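Local atomic coordinates of DNA repair protein RECN (Deinococcus radiodurans, PDB entry 4ABY), a protein that belongs to the SMC-like RecN family, binds and hydrolyses ATP through the head domain described here, and probably takes part in recombinational repair of double-strand DNA breaks. Residues N89-I93 with L121-R126; A333-E338 with L355-R361; A49-Q53 with E373-S379; L56-G60 with H363-K367; E177-Y181 with L230-R236. One frame throughout, in Å; residues are numbered along the deposited sequence.

Contact 1 (N89-I93 with L121-R126)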
# COMPACT_ATOMS: atom_id res chain seq x y z
N ASN A 89 -13.03 -14.16 2.64
CA ASN A 89 -13.89 -14.24 1.46
C ASN A 89 -13.93 -15.65 0.89
O ASN A 89 -12.99 -16.09 0.23
CB ASN A 89 -13.40 -13.26 0.40
CG ASN A 89 -14.37 -13.11 -0.74
OD1 ASN A 89 -15.43 -13.74 -0.75
ND2 ASN A 89 -14.03 -12.27 -1.70
N HIS A 90 -15.03 -16.35 1.13
CA HIS A 90 -15.17 -17.73 0.66
C HIS A 90 -15.39 -17.83 -0.84
O HIS A 90 -15.33 -18.92 -1.41
CB HIS A 90 -16.30 -18.43 1.42
CG HIS A 90 -15.87 -18.95 2.76
ND1 HIS A 90 -15.32 -18.15 3.73
CD2 HIS A 90 -15.91 -20.20 3.28
CE1 HIS A 90 -15.03 -18.87 4.79
NE2 HIS A 90 -15.39 -20.12 4.55
N ASP A 91 -15.64 -16.69 -1.48
CA ASP A 91 -15.78 -16.65 -2.93
C ASP A 91 -14.44 -17.00 -3.57
O ASP A 91 -14.38 -17.45 -4.72
CB ASP A 91 -16.24 -15.27 -3.39
CG ASP A 91 -17.53 -14.82 -2.72
OD1 ASP A 91 -18.12 -15.61 -1.96
OD2 ASP A 91 -17.96 -13.66 -2.96
N LEU A 92 -13.37 -16.78 -2.83
CA LEU A 92 -12.02 -17.03 -3.31
C LEU A 92 -11.69 -18.51 -3.45
O LEU A 92 -10.77 -18.87 -4.19
CB LEU A 92 -11.00 -16.36 -2.40
CG LEU A 92 -10.60 -14.93 -2.76
CD1 LEU A 92 -11.75 -14.21 -3.43
CD2 LEU A 92 -10.13 -14.20 -1.52
N ILE A 93 -12.43 -19.37 -2.75
CA ILE A 93 -12.19 -20.81 -2.82
C ILE A 93 -12.58 -21.34 -4.20
O ILE A 93 -13.66 -21.05 -4.71
CB ILE A 93 -12.97 -21.59 -1.74
CG1 ILE A 93 -12.80 -20.93 -0.37
CG2 ILE A 93 -12.52 -23.04 -1.69
CD1 ILE A 93 -13.51 -21.66 0.75
N LEU A 121 -8.81 -21.18 4.10
CA LEU A 121 -10.25 -21.00 4.15
C LEU A 121 -10.95 -22.31 3.85
O LEU A 121 -10.60 -23.00 2.90
CB LEU A 121 -10.70 -19.93 3.17
CG LEU A 121 -10.31 -18.50 3.54
CD1 LEU A 121 -10.93 -17.54 2.55
CD2 LEU A 121 -10.76 -18.18 4.95
N SER A 122 -11.93 -22.65 4.68
CA SER A 122 -12.63 -23.91 4.52
C SER A 122 -14.07 -23.66 4.09
O SER A 122 -14.74 -22.79 4.63
CB SER A 122 -12.59 -24.71 5.82
OG SER A 122 -13.34 -25.91 5.70
N SER A 123 -14.53 -24.44 3.12
CA SER A 123 -15.90 -24.32 2.63
C SER A 123 -16.89 -24.68 3.73
O SER A 123 -18.08 -24.37 3.64
CB SER A 123 -16.11 -25.22 1.41
OG SER A 123 -17.46 -25.17 0.97
N ALA A 124 -16.39 -25.27 4.79
CA ALA A 124 -17.20 -25.58 5.94
C ALA A 124 -17.71 -24.29 6.55
O ALA A 124 -18.83 -24.23 7.03
CB ALA A 124 -16.42 -26.34 6.94
N GLY A 125 -16.87 -23.27 6.55
CA GLY A 125 -17.17 -21.99 7.16
C GLY A 125 -16.07 -21.50 8.09
O GLY A 125 -16.12 -20.38 8.57
N ARG A 126 -15.08 -22.34 8.35
CA ARG A 126 -13.96 -21.98 9.21
C ARG A 126 -12.66 -21.62 8.48
O ARG A 126 -12.67 -20.94 7.46
CB ARG A 126 -13.72 -23.03 10.29
CG ARG A 126 -13.59 -22.42 11.70
CD ARG A 126 -13.94 -23.42 12.79
NE ARG A 126 -14.81 -22.86 13.83
CZ ARG A 126 -15.83 -23.52 14.41
NH1 ARG A 126 -16.13 -24.75 14.05
NH2 ARG A 126 -16.55 -22.93 15.34

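Contact 2 (A333-E338 with L355-R361)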
# COMPACT_ATOMS: atom_id res chain seq x y z
N ALA A 333 1.10 7.04 -18.06
CA ALA A 333 1.51 5.66 -17.81
C ALA A 333 3.02 5.51 -17.66
O ALA A 333 3.49 4.72 -16.84
CB ALA A 333 0.98 4.76 -18.91
N ILE A 334 3.78 6.26 -18.46
CA ILE A 334 5.24 6.26 -18.35
C ILE A 334 5.71 6.84 -17.02
O ILE A 334 6.64 6.33 -16.40
CB ILE A 334 5.88 7.05 -19.50
CG1 ILE A 334 5.84 6.23 -20.79
CG2 ILE A 334 7.31 7.45 -19.15
CD1 ILE A 334 6.43 6.95 -21.99
N ALA A 335 5.06 7.92 -16.58
CA ALA A 335 5.38 8.54 -15.30
C ALA A 335 5.16 7.56 -14.15
O ALA A 335 5.94 7.53 -13.20
CB ALA A 335 4.56 9.79 -15.09
N VAL A 336 4.10 6.77 -14.25
CA VAL A 336 3.81 5.76 -13.24
C VAL A 336 4.89 4.69 -13.23
O VAL A 336 5.41 4.34 -12.17
CB VAL A 336 2.42 5.11 -13.44
CG1 VAL A 336 2.28 3.87 -12.59
CG2 VAL A 336 1.32 6.10 -13.10
N ALA A 337 5.24 4.17 -14.40
CA ALA A 337 6.30 3.17 -14.50
C ALA A 337 7.59 3.70 -13.88
O ALA A 337 8.33 2.95 -13.23
CB ALA A 337 6.52 2.77 -15.94
N GLU A 338 7.86 4.98 -14.07
CA GLU A 338 9.06 5.58 -13.53
C GLU A 338 9.04 5.63 -12.00
O GLU A 338 10.03 5.33 -11.35
CB GLU A 338 9.28 6.98 -14.12
CG GLU A 338 10.46 7.74 -13.52
CD GLU A 338 11.78 7.00 -13.68
OE1 GLU A 338 11.98 6.34 -14.72
OE2 GLU A 338 12.62 7.08 -12.75
N LEU A 355 -0.32 -2.53 -19.54
CA LEU A 355 0.40 -1.51 -20.30
C LEU A 355 1.87 -1.89 -20.47
O LEU A 355 2.57 -2.11 -19.49
CB LEU A 355 0.31 -0.16 -19.61
CG LEU A 355 -1.09 0.47 -19.49
CD1 LEU A 355 -1.04 1.73 -18.64
CD2 LEU A 355 -1.64 0.76 -20.86
N ALA A 356 2.33 -1.94 -21.71
CA ALA A 356 3.72 -2.30 -21.99
C ALA A 356 4.70 -1.34 -21.34
O ALA A 356 5.81 -1.72 -20.99
CB ALA A 356 3.95 -2.38 -23.49
N GLN A 357 4.29 -0.08 -21.19
CA GLN A 357 5.14 0.92 -20.57
C GLN A 357 5.55 0.50 -19.17
O GLN A 357 6.72 0.61 -18.79
CB GLN A 357 4.44 2.28 -20.52
CG GLN A 357 4.24 2.93 -21.86
CD GLN A 357 3.06 2.37 -22.62
OE1 GLN A 357 2.03 2.04 -22.03
NE2 GLN A 357 3.20 2.26 -23.93
N ILE A 358 4.58 -0.00 -18.41
CA ILE A 358 4.83 -0.41 -17.04
C ILE A 358 5.62 -1.72 -16.98
O ILE A 358 6.58 -1.83 -16.22
CB ILE A 358 3.52 -0.54 -16.26
CG1 ILE A 358 2.78 0.80 -16.29
CG2 ILE A 358 3.79 -0.99 -14.83
CD1 ILE A 358 1.46 0.79 -15.56
N ALA A 359 5.21 -2.70 -17.77
CA ALA A 359 5.86 -4.01 -17.77
C ALA A 359 7.35 -3.90 -18.08
O ALA A 359 8.18 -4.54 -17.45
CB ALA A 359 5.18 -4.94 -18.76
N ALA A 360 7.67 -3.07 -19.07
CA ALA A 360 9.04 -2.94 -19.56
C ALA A 360 10.04 -2.44 -18.52
O ALA A 360 11.25 -2.54 -18.71
CB ALA A 360 9.07 -2.06 -20.79
N ARG A 361 9.53 -1.90 -17.41
CA ARG A 361 10.40 -1.34 -16.38
C ARG A 361 10.61 -2.31 -15.23
O ARG A 361 11.29 -1.99 -14.25
CB ARG A 361 9.84 -0.02 -15.86
CG ARG A 361 9.71 1.05 -16.92
CD ARG A 361 11.07 1.47 -17.43
NE ARG A 361 11.87 2.06 -16.36
CZ ARG A 361 11.78 3.32 -15.96
NH1 ARG A 361 10.90 4.14 -16.54
NH2 ARG A 361 12.55 3.77 -14.98

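Contact 3 (A49-Q53 with E373-S379)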
# COMPACT_ATOMS: atom_id res chain seq x y z
N ALA A 49 -9.63 -19.64 -6.73
CA ALA A 49 -10.19 -19.17 -8.00
C ALA A 49 -9.86 -20.08 -9.17
O ALA A 49 -10.38 -21.20 -9.27
CB ALA A 49 -9.74 -17.76 -8.29
N THR A 50 -9.00 -19.60 -10.07
CA THR A 50 -8.63 -20.36 -11.26
C THR A 50 -7.31 -21.09 -11.06
O THR A 50 -6.66 -21.52 -12.02
CB THR A 50 -8.48 -19.44 -12.48
OG1 THR A 50 -7.39 -18.53 -12.26
CG2 THR A 50 -9.75 -18.65 -12.72
N ILE A 51 -6.91 -21.23 -9.80
CA ILE A 51 -5.61 -21.80 -9.47
C ILE A 51 -5.76 -23.07 -8.66
O ILE A 51 -6.19 -23.04 -7.51
CB ILE A 51 -4.77 -20.81 -8.66
CG1 ILE A 51 -4.55 -19.53 -9.47
CG2 ILE A 51 -3.45 -21.42 -8.26
CD1 ILE A 51 -3.93 -18.41 -8.66
N THR A 52 -5.40 -24.20 -9.27
CA THR A 52 -5.40 -25.47 -8.57
C THR A 52 -4.21 -25.52 -7.63
O THR A 52 -4.36 -25.61 -6.42
CB THR A 52 -5.33 -26.64 -9.56
OG1 THR A 52 -4.17 -26.49 -10.40
CG2 THR A 52 -6.57 -26.67 -10.44
N GLN A 53 -3.02 -25.43 -8.22
CA GLN A 53 -1.77 -25.46 -7.46
C GLN A 53 -0.79 -24.50 -8.11
O GLN A 53 -0.50 -24.61 -9.31
CB GLN A 53 -1.19 -26.88 -7.46
CG GLN A 53 -0.00 -27.08 -6.53
CD GLN A 53 -0.42 -27.45 -5.12
OE1 GLN A 53 -1.35 -28.25 -4.92
NE2 GLN A 53 0.26 -26.89 -4.13
N GLU A 373 -6.28 -28.50 -17.28
CA GLU A 373 -5.87 -29.46 -16.28
C GLU A 373 -7.13 -30.10 -15.71
O GLU A 373 -7.84 -29.48 -14.93
CB GLU A 373 -5.11 -28.77 -15.15
CG GLU A 373 -4.72 -29.70 -14.02
CD GLU A 373 -4.40 -28.97 -12.73
OE1 GLU A 373 -3.59 -28.01 -12.76
OE2 GLU A 373 -4.97 -29.35 -11.68
N ASP A 374 -7.39 -31.34 -16.11
CA ASP A 374 -8.63 -32.02 -15.76
C ASP A 374 -9.82 -31.34 -16.43
O ASP A 374 -10.85 -31.10 -15.80
CB ASP A 374 -8.81 -32.05 -14.24
CG ASP A 374 -10.12 -32.70 -13.82
OD1 ASP A 374 -10.55 -33.66 -14.50
OD2 ASP A 374 -10.73 -32.25 -12.82
N GLY A 375 -9.66 -31.01 -17.71
CA GLY A 375 -10.75 -30.46 -18.49
C GLY A 375 -11.13 -29.05 -18.09
O GLY A 375 -12.07 -28.48 -18.64
N ARG A 376 -10.39 -28.49 -17.14
CA ARG A 376 -10.62 -27.13 -16.69
C ARG A 376 -9.43 -26.23 -17.01
O ARG A 376 -8.29 -26.61 -16.78
CB ARG A 376 -10.89 -27.10 -15.19
CG ARG A 376 -12.26 -27.62 -14.81
CD ARG A 376 -12.98 -26.60 -13.95
NE ARG A 376 -12.84 -26.87 -12.53
CZ ARG A 376 -13.17 -26.01 -11.58
NH1 ARG A 376 -13.63 -24.81 -11.90
NH2 ARG A 376 -13.02 -26.34 -10.30
N THR A 377 -9.70 -25.04 -17.54
CA THR A 377 -8.62 -24.12 -17.86
C THR A 377 -8.17 -23.37 -16.60
O THR A 377 -8.90 -22.52 -16.07
CB THR A 377 -9.03 -23.12 -18.95
OG1 THR A 377 -10.09 -22.29 -18.46
CG2 THR A 377 -9.50 -23.85 -20.19
N VAL A 378 -6.97 -23.70 -16.14
CA VAL A 378 -6.43 -23.12 -14.91
C VAL A 378 -5.30 -22.13 -15.20
O VAL A 378 -4.87 -22.00 -16.35
CB VAL A 378 -5.93 -24.21 -13.96
CG1 VAL A 378 -7.08 -25.13 -13.58
CG2 VAL A 378 -4.82 -25.02 -14.61
N SER A 379 -4.84 -21.45 -14.16
CA SER A 379 -3.81 -20.42 -14.31
C SER A 379 -2.41 -20.95 -14.03
O SER A 379 -2.21 -21.80 -13.16
CB SER A 379 -4.11 -19.21 -13.42
OG SER A 379 -5.14 -18.41 -13.97

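Contact 4 (L56-G60 with H363-K367)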
# COMPACT_ATOMS: atom_id res chain seq x y z
N LEU A 56 5.12 -20.14 -6.71
CA LEU A 56 5.78 -19.05 -7.41
C LEU A 56 7.00 -18.54 -6.67
O LEU A 56 6.89 -17.97 -5.58
CB LEU A 56 4.80 -17.90 -7.67
CG LEU A 56 5.40 -16.67 -8.35
CD1 LEU A 56 5.78 -16.99 -9.79
CD2 LEU A 56 4.44 -15.49 -8.29
N GLU A 57 8.16 -18.77 -7.26
CA GLU A 57 9.38 -18.17 -6.76
C GLU A 57 9.47 -16.78 -7.36
O GLU A 57 9.94 -16.60 -8.49
CB GLU A 57 10.60 -18.99 -7.19
CG GLU A 57 11.79 -18.87 -6.27
CD GLU A 57 11.90 -20.04 -5.32
OE1 GLU A 57 12.01 -21.19 -5.81
OE2 GLU A 57 11.88 -19.82 -4.09
N LEU A 58 9.00 -15.79 -6.62
CA LEU A 58 9.11 -14.41 -7.08
C LEU A 58 9.96 -13.62 -6.12
O LEU A 58 9.80 -13.74 -4.90
CB LEU A 58 7.73 -13.76 -7.22
CG LEU A 58 7.12 -13.02 -6.03
CD1 LEU A 58 5.91 -12.25 -6.49
CD2 LEU A 58 6.74 -13.96 -4.91
N GLY A 59 10.89 -12.84 -6.65
CA GLY A 59 11.71 -11.99 -5.80
C GLY A 59 12.27 -10.82 -6.57
O GLY A 59 12.19 -10.80 -7.79
N GLY A 60 12.82 -9.85 -5.86
CA GLY A 60 13.56 -8.78 -6.51
C GLY A 60 13.11 -7.38 -6.16
O GLY A 60 12.95 -7.03 -4.99
N HIS A 363 11.89 -5.44 -12.93
CA HIS A 363 13.12 -6.20 -12.73
C HIS A 363 12.85 -7.65 -13.07
O HIS A 363 13.76 -8.42 -13.39
CB HIS A 363 13.60 -6.10 -11.29
CG HIS A 363 14.02 -4.72 -10.89
ND1 HIS A 363 13.11 -3.76 -10.52
CD2 HIS A 363 15.24 -4.15 -10.80
CE1 HIS A 363 13.76 -2.65 -10.22
NE2 HIS A 363 15.05 -2.86 -10.38
N HIS A 364 11.58 -8.02 -12.98
CA HIS A 364 11.16 -9.37 -13.30
C HIS A 364 9.80 -9.31 -13.95
O HIS A 364 8.87 -8.70 -13.42
CB HIS A 364 11.11 -10.22 -12.03
CG HIS A 364 12.42 -10.26 -11.29
ND1 HIS A 364 13.38 -11.21 -11.54
CD2 HIS A 364 12.92 -9.46 -10.32
CE1 HIS A 364 14.42 -11.00 -10.75
NE2 HIS A 364 14.17 -9.94 -10.01
N HIS A 365 9.69 -9.90 -15.13
CA HIS A 365 8.45 -9.88 -15.88
C HIS A 365 7.81 -11.26 -15.83
O HIS A 365 8.32 -12.22 -16.43
CB HIS A 365 8.71 -9.45 -17.32
CG HIS A 365 7.46 -9.22 -18.12
ND1 HIS A 365 7.36 -8.22 -19.07
CD2 HIS A 365 6.27 -9.85 -18.11
CE1 HIS A 365 6.16 -8.26 -19.62
NE2 HIS A 365 5.47 -9.24 -19.05
N TYR A 366 6.71 -11.37 -15.10
CA TYR A 366 6.00 -12.63 -14.98
C TYR A 366 4.83 -12.64 -15.94
O TYR A 366 4.17 -11.62 -16.12
CB TYR A 366 5.51 -12.83 -13.54
CG TYR A 366 6.63 -12.98 -12.55
CD1 TYR A 366 7.18 -14.23 -12.28
CD2 TYR A 366 7.15 -11.88 -11.89
CE1 TYR A 366 8.22 -14.37 -11.38
CE2 TYR A 366 8.19 -12.02 -10.98
CZ TYR A 366 8.72 -13.26 -10.74
OH TYR A 366 9.75 -13.40 -9.83
N LYS A 367 4.58 -13.78 -16.58
CA LYS A 367 3.41 -13.90 -17.44
C LYS A 367 2.43 -14.89 -16.85
O LYS A 367 2.79 -16.02 -16.53
CB LYS A 367 3.79 -14.31 -18.86
CG LYS A 367 2.62 -14.20 -19.83
CD LYS A 367 2.97 -14.68 -21.23
CE LYS A 367 1.80 -14.47 -22.18
NZ LYS A 367 2.08 -14.97 -23.56

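Contact 5 (E177-Y181 with L230-R236)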
# COMPACT_ATOMS: atom_id res chain seq x y z
N GLU A 177 9.42 19.48 17.62
CA GLU A 177 8.20 19.96 18.27
C GLU A 177 7.35 18.82 18.82
O GLU A 177 6.82 18.91 19.92
CB GLU A 177 7.37 20.80 17.29
CG GLU A 177 8.01 22.12 16.90
CD GLU A 177 9.02 22.00 15.77
OE1 GLU A 177 9.55 20.89 15.57
OE2 GLU A 177 9.26 23.01 15.08
N ALA A 178 7.22 17.75 18.04
CA ALA A 178 6.41 16.62 18.45
C ALA A 178 6.94 15.98 19.73
O ALA A 178 6.17 15.67 20.64
CB ALA A 178 6.33 15.60 17.34
N GLN A 179 8.25 15.80 19.80
CA GLN A 179 8.89 15.23 20.99
C GLN A 179 8.76 16.19 22.16
O GLN A 179 8.72 15.78 23.32
CB GLN A 179 10.37 14.95 20.72
CG GLN A 179 10.62 13.93 19.62
CD GLN A 179 12.09 13.86 19.23
OE1 GLN A 179 12.90 14.70 19.63
NE2 GLN A 179 12.43 12.85 18.42
N ALA A 180 8.71 17.48 21.84
CA ALA A 180 8.55 18.51 22.86
C ALA A 180 7.16 18.39 23.48
O ALA A 180 7.01 18.52 24.70
CB ALA A 180 8.75 19.88 22.26
N TYR A 181 6.16 18.15 22.65
CA TYR A 181 4.81 17.94 23.15
C TYR A 181 4.74 16.67 23.98
O TYR A 181 4.26 16.68 25.11
CB TYR A 181 3.79 17.86 22.01
CG TYR A 181 2.38 17.70 22.53
CD1 TYR A 181 1.63 18.81 22.89
CD2 TYR A 181 1.81 16.45 22.70
CE1 TYR A 181 0.35 18.68 23.38
CE2 TYR A 181 0.53 16.31 23.19
CZ TYR A 181 -0.19 17.43 23.53
OH TYR A 181 -1.47 17.30 24.02
N LEU A 230 3.43 23.09 18.37
CA LEU A 230 3.35 21.95 17.47
C LEU A 230 2.43 22.23 16.29
O LEU A 230 2.79 21.96 15.15
CB LEU A 230 2.86 20.71 18.23
CG LEU A 230 2.74 19.45 17.39
CD1 LEU A 230 4.03 19.18 16.65
CD2 LEU A 230 2.37 18.28 18.28
N ASP A 231 1.25 22.78 16.57
CA ASP A 231 0.32 23.13 15.51
C ASP A 231 0.95 24.14 14.56
O ASP A 231 0.71 24.10 13.35
CB ASP A 231 -0.97 23.69 16.08
CG ASP A 231 -1.81 22.64 16.76
OD1 ASP A 231 -1.63 21.45 16.44
OD2 ASP A 231 -2.65 23.01 17.60
N ALA A 232 1.75 25.04 15.11
CA ALA A 232 2.43 26.06 14.31
C ALA A 232 3.46 25.42 13.39
O ALA A 232 3.60 25.82 12.23
CB ALA A 232 3.09 27.08 15.21
N ALA A 233 4.18 24.43 13.90
CA ALA A 233 5.16 23.71 13.12
C ALA A 233 4.45 22.89 12.06
O ALA A 233 4.88 22.84 10.91
CB ALA A 233 6.00 22.82 14.00
N ARG A 234 3.36 22.25 12.46
CA ARG A 234 2.57 21.46 11.53
C ARG A 234 2.14 22.30 10.33
O ARG A 234 2.48 21.98 9.19
CB ARG A 234 1.35 20.86 12.24
CG ARG A 234 1.68 19.67 13.13
CD ARG A 234 0.48 19.21 13.93
NE ARG A 234 0.71 17.94 14.61
CZ ARG A 234 -0.11 17.41 15.51
NH1 ARG A 234 -1.23 18.04 15.84
NH2 ARG A 234 0.18 16.24 16.07
N GLU A 235 1.42 23.38 10.59
CA GLU A 235 0.99 24.29 9.52
C GLU A 235 2.17 24.83 8.73
O GLU A 235 2.07 25.07 7.53
CB GLU A 235 0.16 25.44 10.09
CG GLU A 235 -1.29 25.07 10.42
CD GLU A 235 -2.01 26.18 11.18
OE1 GLU A 235 -1.37 26.81 12.05
OE2 GLU A 235 -3.21 26.41 10.92
N ARG A 236 3.29 25.04 9.42
CA ARG A 236 4.49 25.57 8.78
C ARG A 236 5.04 24.59 7.76
O ARG A 236 5.34 24.96 6.63
CB ARG A 236 5.56 25.87 9.83
CG ARG A 236 6.86 26.43 9.26
CD ARG A 236 7.98 26.41 10.30
NE ARG A 236 8.59 25.09 10.45
CZ ARG A 236 8.94 24.56 11.62
NH1 ARG A 236 8.73 25.22 12.74
NH2 ARG A 236 9.49 23.35 11.66

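Contact 1 (N89-I93 with L121-R126)
H90 reaches across to S122 with the edge of its imidazole ring. NE2 lies 2.7 Å from S122 O, and the carbonyl oxygen sits near the ring plane. The hydrogen bond is nevertheless weak, because the N-H points well off the oxygen (124°). CG stands beside the backbone N and anti to the carbonyl carbon (chi1 -82°), which carries the ring edge to the S122-G125 turn, while ND1 turns back to bond A88 O within its own loop. S122 O is shared: G125 N, closing the type I turn, also donates to it at 2.9 Å. Without the imidazole, as with an alanine here, S122 O would probably be left with the turn bond while the 89-93 loop lost its polar tie to the hairpin. Beside the histidine, aliphatic side chains pack on each other and on main chain. The CD1 end of I93 lies 4.1 Å from L121 CB and passes alongside the backbone at S123 N, while L121 sends its own CD1 against the carbonyl oxygen of N89 (3.4 Å). The loop thus crosses the end of strand 116-122 just where it turns toward strand 127-131. L121 and I93 both pack on L100 of the adjoining strand 99-105, and L121 also meets L82 of helix 69-83, the helix that leads into this loop.

Contact 2 (A333-E338 with L355-R361)
The guanidinium of R361 meets E338 at its edge and has the backbone oxygen of A337 over one face. E338 OE1 lies almost exactly in the guanidinium plane and takes both terminal nitrogens: NH2 at 2.6 Å in a fairly straight bond (157°), and NH1 at 3.1 Å in a weak, more bent one. The carboxylate does not lie flat with its partner. The two planes are 39° apart, and NH2 approaches OE1 from above the carboxylate plane. Both nitrogens use OE1 alone. Both chains fold back to make the salt bridge. E338 starts from the outer side of its helix and bends at chi2 (58°), whereas R361 bends at chi2 and chi3 and lays its CG against A337 CB, 3.8 Å away. Inward from the ion pair the two elements come close because alanines face the join. A337 CB lies against the backbone of the helix 356-359 segment, 3.6 Å from Q357 O, with I358 CG1 beside it. A333 CB meets L355 CD1 at 3.7 Å, at the N-cap position of the short helix. On the more exposed flank I334 CG1 packs against the aliphatic CG of Q357, whose chain is crossed by that of the isoleucine at a slant. The chemistry is therefore graded: small methyl groups let helix 330-343 of the ATPase head approach the short helix 356-359, which precedes strand 364-373 of the mixed sheet, while one charged pair at the partly exposed margin probably fixes how R361 folds over A337.

Contact 3 (A49-Q53 with E373-S379)
T50 and S379 hold the tighter end of this contact. S379 N donates to T50 O at 2.8 Å, and the two side-chain hydroxyls, T50 OG1 and S379 OG, form a second hydrogen bond of the same length, so the pair is joined through backbone and side chains at once. T50 OG1 sits between its own backbone N and carbonyl carbon (chi1 64°), from where it faces the serine. Buried I51 adds an apolar touch, its CG1 against S379 CB at 4.0 Å, and continues to I75 of helix 69-83. S379 also packs on A71, in the predicted ATP-binding loop. Beside this, T52 CG2 meets V378 CG1 at 3.5 Å, the two side chains crossing at about a right angle. The other end is looser and more exposed. There E373, at the tip of the hairpin between strands 364-373 and 376-383, extends its chain toward T52, which comes from the opposite direction; T52 OG1 donates to E373 OE1 at 2.9 Å, on the syn side and 20° out of the carboxylate plane. The hairpin itself is closed by E373 N bonding R376 O. The contact joins an edge strand of the antiparallel sheet to an edge strand of the mixed sheet that carries the predicted ATP-binding loop. Its polar links are mostly made by hydroxyls, and the lone carboxylate takes part as an acceptor, so the two sheets are tied here by directional hydrogen bonds with no salt bridge across the segments.

Contact 4 (L56-G60 with H363-K367)
Between G59-G60 and H364 the two backbones stay apart, the nearest CA atoms being those of G60 and H363 at 6.7 Å, and the gap is bridged by side chains from strand 364-373 reaching for the main chain of 56-60. Y366 does most of this. Its CG stands beside the backbone N (chi1 -65°), which carries the phenol across so that OH ends beside L58 CA and CB. Two weak hydrogen bonds meet at this oxygen: it donates to E57 O at 3.5 Å, near the ring plane, and receives G59 N at 3.4 Å. L56 CD1 lies obliquely by the ring, 3.9 Å from CE1, and L58 CB comes within 3.7 Å of CZ. The arrangement belongs to the ABC-type ATPase head, in which the antiparallel sheet ending in strand 51-57 meets the mixed sheet; strand 62-67, which follows directly, leads into the predicted ATP-binding loop. From that strand F65 stacks with the Y366 ring and also packs on L56 and L58. H364 behaves differently: the carbonyl oxygen of G59 lies over one face of its imidazole, 3.0 Å from CD2, and although NE2 is near, the angle is too poor for a bond. G60 presents its CA to the same ring. A side chain at G60 would probably meet H364 NE2, and its backbone angles (phi 127°, psi -132°) likewise suit a residue without one.

Contact 5 (E177-Y181 with L230-R236)
E177 OE2 is gripped by both terminal nitrogens of R236, NH1 at 3.3 Å (153°) and NH2 at 3.4 Å in a weaker bond. The oxygen lies in the guanidinium plane, at its edge, and the carboxylate plane is turned 44° from it, the two chains crossing at about a right angle. R236 bends at chi3 to come round, and E177 bends at chi2, laying CG and CD over A233 CB, which is 3.6 Å from each. The same carboxylate end thus packs on A233 and bonds R236. Were E177 replaced by an alanine, R236 would probably be left without its mate and the A233 methyl uncovered. Beyond the salt bridge, L230 points its branches into the other helix: CD1 lies 3.8 Å from E177 CB and near A178, and CD2 meets Y181 CB at 4.0 Å. The hydroxyl of Y181 bonds A270 O. L230 CD2 also lies over one face of the R234 guanidinium, toward its rim; R234 pairs with D231 and with D171. Helices 175-197 and 214-249 run nearly antiparallel (159°), their local axes 9.8 Å apart, consistent with the base of the antiparallel coiled coil that leaves an SMC-like head.

How the contacts relate
Contact 1 lies at the surface; the other four are partly buried. Contacts 3 and 4 share strand 51-57 and set it against the neighbouring strands 376-383 and 364-373 respectively, so together they join the antiparallel sheet to the mixed one, by hydroxyl and backbone bonds in contact 3 and by a tyrosine and histidine against main chain in contact 4. Contact 1 involves an interior strand of the antiparallel sheet and touches contact 3 through L92 O and A49 N. Contact 2 meets contact 4 where A359 packs on H365. Contact 5 stands apart, its centre 56 Å from that of contact 3, on the long helices that probably begin the coiled coil. Salt bridges cross only the helical contacts, 2 and 5.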